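SspB protein (Streptomyces clavuligerus, PDB 6JUF) probably cuts DNA, with a bound metal ion, as part of the phosphorothioation-sensing Ssp system that defends bacteria against phages. Local coordinates at residues G250-A255 with L300-G305; D240-T245 with S304-L309. All blocks are in the same frame, centred on the assembly; numbering follows the deposited sequence.

Both contacts lie in one compact part of the chain, on the same side of its centre, with their own centres about 9 Å apart. In chain order come helix 231-243, strand 250-253, strand 298-302 and helix 306-317: contact 1 pairs the two strands, and contact 2 joins the end of helix 231-243 to the start of helix 306-317. They share S304 and G305, which lead from strand into helix. The layers meet through side chains, I252 CD1 lying 3.6 Å from Y241 CD2 and F302 CZ 3.9 Å from A242 CB. Sheet and helices are thus packed as one unit, away from the magnesium-binding E18.

Contact 1 of 2, residues G250-A255 with L300-G305; sequences GSISLA and LTFTSG
The ring of F302 lies over the backbone of G250 on the neighbouring strand, with G250 O 3.6 Å above the ring plane and over its centre. At the ring's rim, F302 CE2 comes to 3.5 Å from G250 CA, an approach that suits glycine, which has no side chain on the face of the sheet where the phenyl sits. F302 CG stands between its own backbone N and carbonyl carbon (chi1 35°), and this torsion swings the ring across to the partner strand instead of along its own.

Beneath the ring, strand 250-253 and residues 300-302 of strand 298-302 run antiparallel, their directions 167° apart. G250 with F302 and I252 with L300 are hydrogen-bonded pairs, each closed by two backbone bonds. The straightest is F302 N to G250 O (3.0 Å, 169° at the hydrogen). Between them, S251 and T301 form a non-hydrogen-bonded pair, where S251 CA makes a close CA-H...O contact of 3.0 Å with L300 O. Their side chains share the other face of the sheet, T301 CG2 lying 3.8 Å from S251 CB; a small serine and a beta-branched threonine suit this less buried side. On the F302 face, I252 CG2 rests 4.3 Å from L300 CB, and L300 and F302 continue onto C238 and L239 of helix 231-243, a setting for apolar residues.

At the far end, S253 caps the following helix through its OG, bonded to R256 N, while L254 turns CD2 back to 3.8 Å from L300 N and packs into helix 272-285. A helix, this short edge strand, further helices and then strands 289-293 and 298-302, with the last strand in the middle of the sheet, follow an order consistent with a winged-helix-like fold.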
ATOM      1  N   GLY B 250      15.501  11.463  33.161  1.00 15.61           N
ATOM      2  CA  GLY B 250      15.390  10.130  33.759  1.00 14.04           C
ATOM      3  C   GLY B 250      16.100   9.072  32.936  1.00 16.38           C
ATOM      4  O   GLY B 250      17.073   9.345  32.222  1.00 15.29           O
ATOM      5  N   SER B 251      15.642   7.837  33.094  1.00 15.79           N
ATOM      6  CA  SER B 251      16.240   6.708  32.400  1.00 15.57           C
ATOM      7  C   SER B 251      15.245   5.568  32.357  1.00 15.26           C
ATOM      8  O   SER B 251      14.275   5.538  33.126  1.00 17.18           O
ATOM      9  CB  SER B 251      17.532   6.256  33.089  1.00 16.32           C
ATOM     10  OG  SER B 251      17.229   5.718  34.373  1.00 20.24           O
ATOM     11  N   ILE B 252      15.493   4.641  31.452  1.00 13.61           N
ATOM     12  CA  ILE B 252      14.732   3.394  31.366  1.00 12.56           C
ATOM     13  C   ILE B 252      15.663   2.294  30.851  1.00 14.05           C
ATOM     14  O   ILE B 252      16.469   2.521  29.957  1.00 13.21           O
ATOM     15  CB  ILE B 252      13.504   3.534  30.399  1.00 14.55           C
ATOM     16  CG1 ILE B 252      12.732   2.212  30.299  1.00 15.27           C
ATOM     17  CG2 ILE B 252      13.938   4.023  29.038  1.00 16.49           C
ATOM     18  CD1 ILE B 252      11.295   2.396  29.780  1.00 13.30           C
ATOM     19  N   SER B 253      15.566   1.117  31.456  1.00 14.65           N
ATOM     20  CA  SER B 253      16.536   0.084  31.181  1.00 15.80           C
ATOM     21  C   SER B 253      16.268  -0.548  29.829  1.00 14.75           C
ATOM     22  O   SER B 253      15.110  -0.557  29.359  1.00 13.22           O
ATOM     23  CB  SER B 253      16.442  -0.984  32.285  1.00 14.89           C
ATOM     24  OG  SER B 253      15.195  -1.676  32.216  1.00 17.22           O
ATOM     25  N   LEU B 254      17.325  -1.016  29.174  1.00 13.81           N
ATOM     26  CA  LEU B 254      17.178  -1.763  27.925  1.00 13.87           C
ATOM     27  C   LEU B 254      16.329  -3.027  28.133  1.00 15.27           C
ATOM     28  O   LEU B 254      15.582  -3.409  27.248  1.00 13.61           O
ATOM     29  CB  LEU B 254      18.515  -2.090  27.280  1.00 19.47           C
ATOM     30  CG  LEU B 254      19.096  -1.072  26.294  1.00 20.21           C
ATOM     31  CD1 LEU B 254      18.365  -1.237  24.943  1.00 24.02           C
ATOM     32  CD2 LEU B 254      18.944   0.362  26.777  1.00 24.78           C
ATOM     33  N   ALA B 255      16.472  -3.684  29.272  1.00 15.43           N
ATOM     34  CA  ALA B 255      15.685  -4.893  29.541  1.00 16.55           C
ATOM     35  C   ALA B 255      14.187  -4.597  29.513  1.00 16.34           C
ATOM     36  O   ALA B 255      13.410  -5.396  28.943  1.00 15.50           O
ATOM     37  CB  ALA B 255      16.076  -5.456  30.928  1.00 18.16           C
ATOM     38  N   LEU B 300      18.902   3.553  28.826  1.00 12.82           N
ATOM     39  CA  LEU B 300      18.848   4.818  28.084  1.00 13.51           C
ATOM     40  C   LEU B 300      18.578   5.964  29.047  1.00 14.23           C
ATOM     41  O   LEU B 300      17.610   5.930  29.835  1.00 11.60           O
ATOM     42  CB  LEU B 300      17.733   4.741  27.046  1.00 14.38           C
ATOM     43  CG  LEU B 300      17.285   6.033  26.325  1.00 13.16           C
ATOM     44  CD1 LEU B 300      18.388   6.512  25.383  1.00 15.80           C
ATOM     45  CD2 LEU B 300      15.969   5.766  25.565  1.00 12.87           C
ATOM     46  N   THR B 301      19.456   6.978  29.036  1.00 13.17           N
ATOM     47  CA  THR B 301      19.254   8.142  29.858  1.00 13.22           C
ATOM     48  C   THR B 301      18.871   9.339  29.002  1.00 13.39           C
ATOM     49  O   THR B 301      19.298   9.445  27.827  1.00 12.93           O
ATOM     50  CB  THR B 301      20.483   8.455  30.713  1.00 13.98           C
ATOM     51  OG1 THR B 301      21.556   8.929  29.880  1.00 15.76           O
ATOM     52  CG2 THR B 301      20.866   7.197  31.526  1.00 11.13           C
ATOM     53  N   PHE B 302      18.104  10.245  29.591  1.00 12.10           N
ATOM     54  CA  PHE B 302      17.734  11.492  28.931  1.00 11.78           C
ATOM     55  C   PHE B 302      17.790  12.666  29.934  1.00 13.08           C
ATOM     56  O   PHE B 302      17.290  12.522  31.066  1.00 15.02           O
ATOM     57  CB  PHE B 302      16.310  11.373  28.262  1.00 12.00           C
ATOM     58  CG  PHE B 302      15.322  10.501  29.062  1.00 12.50           C
ATOM     59  CD1 PHE B 302      15.297   9.101  28.851  1.00 12.88           C
ATOM     60  CD2 PHE B 302      14.462  11.053  30.019  1.00 13.72           C
ATOM     61  CE1 PHE B 302      14.439   8.314  29.610  1.00 14.18           C
ATOM     62  CE2 PHE B 302      13.604  10.225  30.758  1.00 13.90           C
ATOM     63  CZ  PHE B 302      13.596   8.866  30.540  1.00 14.43           C
ATOM     64  N   THR B 303      18.424  13.783  29.529  1.00 14.53           N
ATOM     65  CA  THR B 303      18.746  14.892  30.482  1.00 15.62           C
ATOM     66  C   THR B 303      17.575  15.866  30.562  1.00 18.41           C
ATOM     67  O   THR B 303      17.628  16.869  31.298  1.00 18.51           O
ATOM     68  CB  THR B 303      19.989  15.666  30.028  1.00 17.47           C
ATOM     69  OG1 THR B 303      19.794  16.160  28.673  1.00 17.95           O
ATOM     70  CG2 THR B 303      21.252  14.819  30.115  1.00 18.69           C
ATOM     71  N   SER B 304      16.517  15.591  29.780  1.00 14.95           N
ATOM     72  CA  SER B 304      15.294  16.381  29.878  1.00 20.37           C
ATOM     73  C   SER B 304      14.121  15.517  29.515  1.00 15.82           C
ATOM     74  O   SER B 304      14.301  14.317  29.269  1.00 15.10           O
ATOM     75  CB  SER B 304      15.349  17.676  29.022  1.00 21.39           C
ATOM     76  OG  SER B 304      15.396  17.395  27.621  1.00 20.76           O
ATOM     77  N   GLY B 305      12.915  16.072  29.564  1.00 16.10           N
ATOM     78  CA  GLY B 305      11.674  15.299  29.413  1.00 17.68           C
ATOM     79  C   GLY B 305      11.710  14.447  28.157  1.00 15.04           C
ATOM     80  O   GLY B 305      11.996  14.948  27.064  1.00 14.50           O
TER

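Contact 2 of 2, residues D240-T245 with S304-L309; sequences DYAART and SGPFDL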
ATOM      1  N   ASP B 240       9.097   7.760  23.768  1.00  9.72           N
ATOM      2  CA  ASP B 240       7.654   7.943  23.938  1.00 10.44           C
ATOM      3  C   ASP B 240       7.135   7.001  25.040  1.00 10.23           C
ATOM      4  O   ASP B 240       6.299   7.373  25.857  1.00 11.13           O
ATOM      5  CB  ASP B 240       6.983   7.649  22.613  1.00 10.92           C
ATOM      6  CG  ASP B 240       5.491   7.953  22.600  1.00 10.60           C
ATOM      7  OD1 ASP B 240       5.089   9.062  22.998  1.00 12.22           O
ATOM      8  OD2 ASP B 240       4.728   7.050  22.178  1.00 10.86           O
ATOM      9  N   TYR B 241       7.692   5.758  25.043  1.00 10.50           N
ATOM     10  CA  TYR B 241       7.323   4.784  26.080  1.00 10.52           C
ATOM     11  C   TYR B 241       7.689   5.315  27.477  1.00 10.27           C
ATOM     12  O   TYR B 241       6.882   5.300  28.409  1.00 10.47           O
ATOM     13  CB  TYR B 241       7.949   3.413  25.803  1.00  9.21           C
ATOM     14  CG  TYR B 241       7.474   2.394  26.796  1.00  9.92           C
ATOM     15  CD1 TYR B 241       6.192   1.787  26.626  1.00 10.20           C
ATOM     16  CD2 TYR B 241       8.222   2.052  27.915  1.00 12.30           C
ATOM     17  CE1 TYR B 241       5.753   0.869  27.579  1.00 13.17           C
ATOM     18  CE2 TYR B 241       7.755   1.154  28.865  1.00 12.87           C
ATOM     19  CZ  TYR B 241       6.523   0.563  28.675  1.00 13.85           C
ATOM     20  OH  TYR B 241       6.035  -0.314  29.587  1.00 14.17           O
ATOM     21  N   ALA B 242       8.932   5.799  27.615  1.00 11.19           N
ATOM     22  CA  ALA B 242       9.389   6.368  28.865  1.00 12.78           C
ATOM     23  C   ALA B 242       8.492   7.521  29.331  1.00 11.50           C
ATOM     24  O   ALA B 242       8.199   7.670  30.516  1.00 14.71           O
ATOM     25  CB  ALA B 242      10.840   6.804  28.719  1.00 11.26           C
ATOM     26  N   ALA B 243       8.072   8.342  28.362  1.00 10.22           N
ATOM     27  CA  ALA B 243       7.225   9.504  28.589  1.00 13.17           C
ATOM     28  C   ALA B 243       5.851   9.200  29.220  1.00 14.14           C
ATOM     29  O   ALA B 243       5.231  10.074  29.760  1.00 17.78           O
ATOM     30  CB  ALA B 243       7.061  10.302  27.309  1.00 11.75           C
ATOM     31  N   ARG B 244       5.409   7.954  29.103  1.00 11.31           N
ATOM     32  CA  ARG B 244       4.174   7.543  29.718  1.00 12.21           C
ATOM     33  C   ARG B 244       4.234   7.746  31.228  1.00 15.84           C
ATOM     34  O   ARG B 244       3.213   7.985  31.821  1.00 18.37           O
ATOM     35  CB  ARG B 244       3.921   6.057  29.427  1.00 13.23           C
ATOM     36  CG  ARG B 244       3.690   5.793  27.963  1.00 10.67           C
ATOM     37  CD  ARG B 244       3.447   4.289  27.781  1.00 14.34           C
ATOM     38  NE  ARG B 244       3.289   3.931  26.348  1.00 12.27           N
ATOM     39  CZ  ARG B 244       2.751   2.805  25.899  1.00 14.08           C
ATOM     40  NH1 ARG B 244       2.345   1.809  26.727  1.00 14.83           N
ATOM     41  NH2 ARG B 244       2.635   2.646  24.557  1.00 13.04           N
ATOM     42  N   THR B 245       5.424   7.670  31.824  1.00 18.30           N
ATOM     43  CA  THR B 245       5.520   7.685  33.290  1.00 20.84           C
ATOM     44  C   THR B 245       6.415   8.825  33.790  1.00 20.37           C
ATOM     45  O   THR B 245       6.487   9.096  34.982  1.00 28.15           O
ATOM     46  CB  THR B 245       5.994   6.339  33.868  1.00 22.05           C
ATOM     47  OG1 THR B 245       7.254   5.995  33.287  1.00 21.78           O
ATOM     48  CG2 THR B 245       5.000   5.236  33.582  1.00 20.66           C
ATOM     49  N   SER B 304      16.517  15.591  29.780  1.00 14.95           N
ATOM     50  CA  SER B 304      15.294  16.381  29.878  1.00 20.37           C
ATOM     51  C   SER B 304      14.121  15.517  29.515  1.00 15.82           C
ATOM     52  O   SER B 304      14.301  14.317  29.269  1.00 15.10           O
ATOM     53  CB  SER B 304      15.349  17.676  29.022  1.00 21.39           C
ATOM     54  OG  SER B 304      15.396  17.395  27.621  1.00 20.76           O
ATOM     55  N   GLY B 305      12.915  16.072  29.564  1.00 16.10           N
ATOM     56  CA  GLY B 305      11.674  15.299  29.413  1.00 17.68           C
ATOM     57  C   GLY B 305      11.710  14.447  28.157  1.00 15.04           C
ATOM     58  O   GLY B 305      11.996  14.948  27.064  1.00 14.50           O
ATOM     59  N   PRO B 306      11.352  13.180  28.267  1.00 13.65           N
ATOM     60  CA  PRO B 306      11.510  12.312  27.095  1.00 12.94           C
ATOM     61  C   PRO B 306      10.492  12.521  25.972  1.00 13.66           C
ATOM     62  O   PRO B 306      10.789  12.156  24.800  1.00 10.34           O
ATOM     63  CB  PRO B 306      11.390  10.903  27.667  1.00 12.90           C
ATOM     64  CG  PRO B 306      10.584  11.095  28.925  1.00 12.46           C
ATOM     65  CD  PRO B 306      11.076  12.415  29.485  1.00 12.82           C
ATOM     66  N   PHE B 307       9.313  13.015  26.268  1.00 11.50           N
ATOM     67  CA  PHE B 307       8.357  13.250  25.210  1.00 13.49           C
ATOM     68  C   PHE B 307       8.866  14.246  24.182  1.00 12.79           C
ATOM     69  O   PHE B 307       8.739  13.986  22.958  1.00 10.26           O
ATOM     70  CB  PHE B 307       7.023  13.714  25.784  1.00 14.49           C
ATOM     71  CG  PHE B 307       5.934  13.793  24.763  1.00 12.41           C
ATOM     72  CD1 PHE B 307       5.180  12.655  24.498  1.00 15.31           C
ATOM     73  CD2 PHE B 307       5.689  14.974  24.061  1.00 13.59           C
ATOM     74  CE1 PHE B 307       4.141  12.688  23.561  1.00 14.54           C
ATOM     75  CE2 PHE B 307       4.642  15.065  23.140  1.00 12.88           C
ATOM     76  CZ  PHE B 307       3.870  13.904  22.876  1.00 12.83           C
ATOM     77  N   ASP B 308       9.433  15.386  24.622  1.00 12.98           N
ATOM     78  CA  ASP B 308       9.890  16.388  23.659  1.00 12.53           C
ATOM     79  C   ASP B 308      11.070  15.827  22.895  1.00 12.58           C
ATOM     80  O   ASP B 308      11.259  16.148  21.673  1.00  9.96           O
ATOM     81  CB  ASP B 308      10.274  17.729  24.350  1.00 15.08           C
ATOM     82  CG  ASP B 308       9.055  18.494  24.858  1.00 20.67           C
ATOM     83  OD1 ASP B 308       7.913  18.213  24.424  1.00 20.14           O
ATOM     84  OD2 ASP B 308       9.222  19.393  25.703  1.00 23.54           O
ATOM     85  N   LEU B 309      11.910  15.057  23.574  1.00 11.48           N
ATOM     86  CA  LEU B 309      13.084  14.490  22.887  1.00 12.81           C
ATOM     87  C   LEU B 309      12.626  13.456  21.857  1.00 10.95           C
ATOM     88  O   LEU B 309      13.183  13.365  20.781  1.00  7.92           O
ATOM     89  CB  LEU B 309      14.113  13.881  23.859  1.00 11.72           C
ATOM     90  CG  LEU B 309      14.736  14.952  24.799  1.00 12.93           C
ATOM     91  CD1 LEU B 309      15.500  14.190  25.886  1.00 13.94           C
ATOM     92  CD2 LEU B 309      15.652  15.789  23.909  1.00 19.54           C
TER
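This is a buried, mainly apolar helix-to-helix contact, made where the C-terminal end of helix 231-243 meets the first turn of helix 306-317. A243 is its hub: its methyl CB points at the other helix and lies 3.7 Å from F307 CB and 4.0 Å from P306 CG. A residue this small lets the backbones come close, the CA atoms of A243 and F307 being 5.2 Å apart. P306 CG also reaches A243 CA, at 3.7 Å, and the proline ring extends toward A242, CB to CB 4.3 Å. Proline fits here because it follows the N-cap G305, in the first turn, where a helix needs no backbone N-H from it. Both helices reach F302 of the three-stranded sheet, through A242 and L309; helix 231-243 opens an order of elements consistent with a winged-helix-like fold, and helix 306-317 follows its last strand. F307 has CG anti to its backbone N (chi1 -172°), which lays its ring alongside the D240 side chain, with A243 CB near the ring plane at its edge. D240 OD1 stands 3.8 Å from F307 CE1, the carboxylate turned 51° from the ring. That carboxylate is gripped from elsewhere, OD2 by W115 NE1 and OD1 in a salt bridge with R121, whose side chain also touches F307.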